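Local atomic coordinates of UPF0311 protein CA_C3321 (Clostridium acetobutylicum ATCC 824, PDB entry 3G7G), a protein that is of unknown function but belongs to the UPF0311 (DUF3237) family and folds into a closed antiparallel beta barrel. Residues I17-D22 and E148-K153. Numbering follows the deposited sequence.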
ATOM      1  N   ILE A  17       4.832   3.184  23.749  1.00 31.49           N
ATOM      2  CA  ILE A  17       3.800   2.209  24.090  1.00 31.96           C
ATOM      3  C   ILE A  17       4.507   0.951  24.551  1.00 32.45           C
ATOM      4  O   ILE A  17       5.432   0.501  23.893  1.00 32.37           O
ATOM      5  CB  ILE A  17       2.863   1.897  22.907  1.00 31.71           C
ATOM      6  CG1 ILE A  17       2.344   3.186  22.278  1.00 31.99           C
ATOM      7  CG2 ILE A  17       1.684   1.049  23.370  1.00 32.44           C
ATOM      8  CD1 ILE A  17       1.400   2.984  21.100  1.00 30.06           C
ATOM      9  N   THR A  18       4.104   0.413  25.705  1.00 32.90           N
ATOM     10  CA  THR A  18       4.535  -0.924  26.096  1.00 33.33           C
ATOM     11  C   THR A  18       3.367  -1.864  25.859  1.00 33.26           C
ATOM     12  O   THR A  18       2.305  -1.679  26.432  1.00 32.47           O
ATOM     13  CB  THR A  18       4.993  -0.974  27.545  1.00 33.63           C
ATOM     14  OG1 THR A  18       6.029  -0.016  27.721  1.00 35.10           O
ATOM     15  CG2 THR A  18       5.537  -2.353  27.895  1.00 33.10           C
ATOM     16  N   ILE A  19       3.578  -2.853  25.002  1.00 33.22           N
ATOM     17  CA  ILE A  19       2.538  -3.752  24.552  1.00 33.77           C
ATOM     18  C   ILE A  19       2.763  -5.180  25.041  1.00 33.31           C
ATOM     19  O   ILE A  19       3.857  -5.707  24.920  1.00 33.75           O
ATOM     20  CB  ILE A  19       2.521  -3.811  22.991  1.00 33.72           C
ATOM     21  CG1 ILE A  19       2.044  -2.489  22.407  1.00 35.51           C
ATOM     22  CG2 ILE A  19       1.613  -4.897  22.507  1.00 33.50           C
ATOM     23  CD1 ILE A  19       2.278  -2.360  20.910  1.00 35.71           C
ATOM     24  N   THR A  20       1.701  -5.804  25.536  1.00 33.27           N
ATOM     25  CA  THR A  20       1.669  -7.219  25.822  1.00 33.75           C
ATOM     26  C   THR A  20       1.010  -7.905  24.631  1.00 33.54           C
ATOM     27  O   THR A  20      -0.070  -7.527  24.199  1.00 32.89           O
ATOM     28  CB  THR A  20       0.860  -7.507  27.114  1.00 34.05           C
ATOM     29  OG1 THR A  20       1.410  -6.754  28.208  1.00 34.22           O
ATOM     30  CG2 THR A  20       0.872  -8.972  27.482  1.00 32.31           C
ATOM     31  N   VAL A  21       1.671  -8.924  24.105  1.00 34.16           N
ATOM     32  CA  VAL A  21       1.140  -9.696  22.995  1.00 34.73           C
ATOM     33  C   VAL A  21       0.860 -11.138  23.406  1.00 35.46           C
ATOM     34  O   VAL A  21       1.532 -11.690  24.278  1.00 35.20           O
ATOM     35  CB  VAL A  21       2.108  -9.708  21.800  1.00 34.74           C
ATOM     36  CG1 VAL A  21       2.340  -8.302  21.278  1.00 33.24           C
ATOM     37  CG2 VAL A  21       3.424 -10.387  22.172  1.00 34.81           C
ATOM     38  N   ASP A  22      -0.133 -11.746  22.754  1.00 35.73           N
ATOM     39  CA  ASP A  22      -0.400 -13.167  22.927  1.00 35.88           C
ATOM     40  C   ASP A  22       0.633 -14.009  22.148  1.00 36.08           C
ATOM     41  O   ASP A  22       1.565 -13.482  21.510  1.00 35.50           O
ATOM     42  CB  ASP A  22      -1.830 -13.479  22.476  1.00 36.27           C
ATOM     43  CG  ASP A  22      -2.506 -14.551  23.320  1.00 38.06           C
ATOM     44  OD1 ASP A  22      -1.836 -15.528  23.728  1.00 43.08           O
ATOM     45  OD2 ASP A  22      -3.724 -14.419  23.567  1.00 39.51           O
ATOM     46  N   GLU A 148       8.939 -10.217  27.678  1.00 53.59           N
ATOM     47  CA  GLU A 148       7.697  -9.900  28.389  1.00 53.33           C
ATOM     48  C   GLU A 148       6.831  -8.807  27.729  1.00 52.92           C
ATOM     49  O   GLU A 148       5.669  -8.639  28.110  1.00 53.19           O
ATOM     50  CB  GLU A 148       7.996  -9.523  29.854  1.00 54.06           C
ATOM     51  CG  GLU A 148       7.536 -10.589  30.880  1.00 54.88           C
ATOM     52  CD  GLU A 148       8.426 -10.652  32.124  1.00 54.89           C
ATOM     53  OE1 GLU A 148       8.980 -11.745  32.396  1.00 56.15           O
ATOM     54  OE2 GLU A 148       8.574  -9.617  32.819  1.00 56.21           O
ATOM     55  N   ASN A 149       7.383  -8.085  26.751  1.00 51.72           N
ATOM     56  CA  ASN A 149       6.663  -7.028  26.042  1.00 50.59           C
ATOM     57  C   ASN A 149       7.367  -6.601  24.761  1.00 49.51           C
ATOM     58  O   ASN A 149       8.489  -7.023  24.510  1.00 49.49           O
ATOM     59  CB  ASN A 149       6.551  -5.806  26.942  1.00 51.12           C
ATOM     60  CG  ASN A 149       5.626  -6.036  28.094  1.00 52.97           C
ATOM     61  OD1 ASN A 149       4.460  -6.413  27.894  1.00 54.92           O
ATOM     62  ND2 ASN A 149       6.135  -5.858  29.317  1.00 54.53           N
ATOM     63  N   VAL A 150       6.715  -5.756  23.956  1.00 47.41           N
ATOM     64  CA  VAL A 150       7.458  -4.935  23.003  1.00 45.58           C
ATOM     65  C   VAL A 150       7.348  -3.479  23.441  1.00 43.53           C
ATOM     66  O   VAL A 150       6.274  -3.016  23.797  1.00 43.15           O
ATOM     67  CB  VAL A 150       7.061  -5.188  21.524  1.00 45.85           C
ATOM     68  CG1 VAL A 150       5.571  -5.119  21.309  1.00 47.03           C
ATOM     69  CG2 VAL A 150       7.795  -4.221  20.579  1.00 45.71           C
ATOM     70  N   LEU A 151       8.488  -2.801  23.496  1.00 41.57           N
ATOM     71  CA  LEU A 151       8.572  -1.381  23.838  1.00 40.25           C
ATOM     72  C   LEU A 151       8.710  -0.626  22.533  1.00 38.46           C
ATOM     73  O   LEU A 151       9.628  -0.894  21.768  1.00 37.89           O
ATOM     74  CB  LEU A 151       9.794  -1.092  24.726  1.00 40.24           C
ATOM     75  CG  LEU A 151      10.036   0.376  25.125  1.00 41.69           C
ATOM     76  CD1 LEU A 151       8.828   0.947  25.891  1.00 41.50           C
ATOM     77  CD2 LEU A 151      11.354   0.588  25.956  1.00 41.25           C
ATOM     78  N   LEU A 152       7.788   0.292  22.273  1.00 36.41           N
ATOM     79  CA  LEU A 152       7.838   1.142  21.094  1.00 35.36           C
ATOM     80  C   LEU A 152       8.039   2.566  21.521  1.00 34.01           C
ATOM     81  O   LEU A 152       7.305   3.047  22.354  1.00 34.87           O
ATOM     82  CB  LEU A 152       6.529   1.047  20.327  1.00 35.50           C
ATOM     83  CG  LEU A 152       6.072  -0.358  19.970  1.00 35.99           C
ATOM     84  CD1 LEU A 152       4.576  -0.326  19.645  1.00 33.95           C
ATOM     85  CD2 LEU A 152       6.926  -0.877  18.823  1.00 36.05           C
ATOM     86  N   LYS A 153       9.051   3.224  20.983  1.00 32.55           N
ATOM     87  CA  LYS A 153       9.274   4.651  21.182  1.00 31.98           C
ATOM     88  C   LYS A 153       9.048   5.374  19.860  1.00 30.32           C
ATOM     89  O   LYS A 153       9.655   5.016  18.851  1.00 29.51           O
ATOM     90  CB  LYS A 153      10.693   4.918  21.679  1.00 32.33           C
ATOM     91  CG  LYS A 153      10.833   4.758  23.169  1.00 34.99           C
ATOM     92  CD  LYS A 153      12.274   4.403  23.619  1.00 35.55           C
ATOM     93  CE  LYS A 153      12.475   4.793  25.099  1.00 37.12           C
ATOM     94  NZ  LYS A 153      13.533   4.022  25.835  1.00 39.60           N
TER
HETATM   95  O   HOH W   1       4.510  -9.654  25.758  1.00 38.75           O
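I17 and I19 pair with L152 and V150 in antiparallel register, joining the first strand of the chain to the last and so closing the eight-stranded beta barrel. Two hydrogen-bonded pairs carry the seam: I17 N donates to L152 O at 2.8 Å and L152 N returns to I17 O at 2.9 Å, while I19 N bonds to V150 O and V150 N to I19 O, both at 3.0 Å. Between them sits the non-hydrogen-bonded pair of T18 and L151, where T18 CA makes a CA-H...O contact with V150 O, 3.6 Å. On the face shared by the isoleucines, V150 and L152, the V150 side chain runs beside that of I19; its chi1 of 51° turns CG1, rather than CG2, to I19 CB, 3.7 Å away. On the other face, the T18 methyl CG2 packs against N149 CB, while T18 OG1 lies 3.5 Å from L151 CD1. Flanking strands extend the isoleucine layer: I19 touches I41 of strand 34-47, and L152 touches C141 and A143 of strand 139-144. From across the barrel, I79 and Y77 of strand 71-81 meet I17 and L152, the latter bringing its CD1 to 3.3 Å from I19 CD1, short for two methyls.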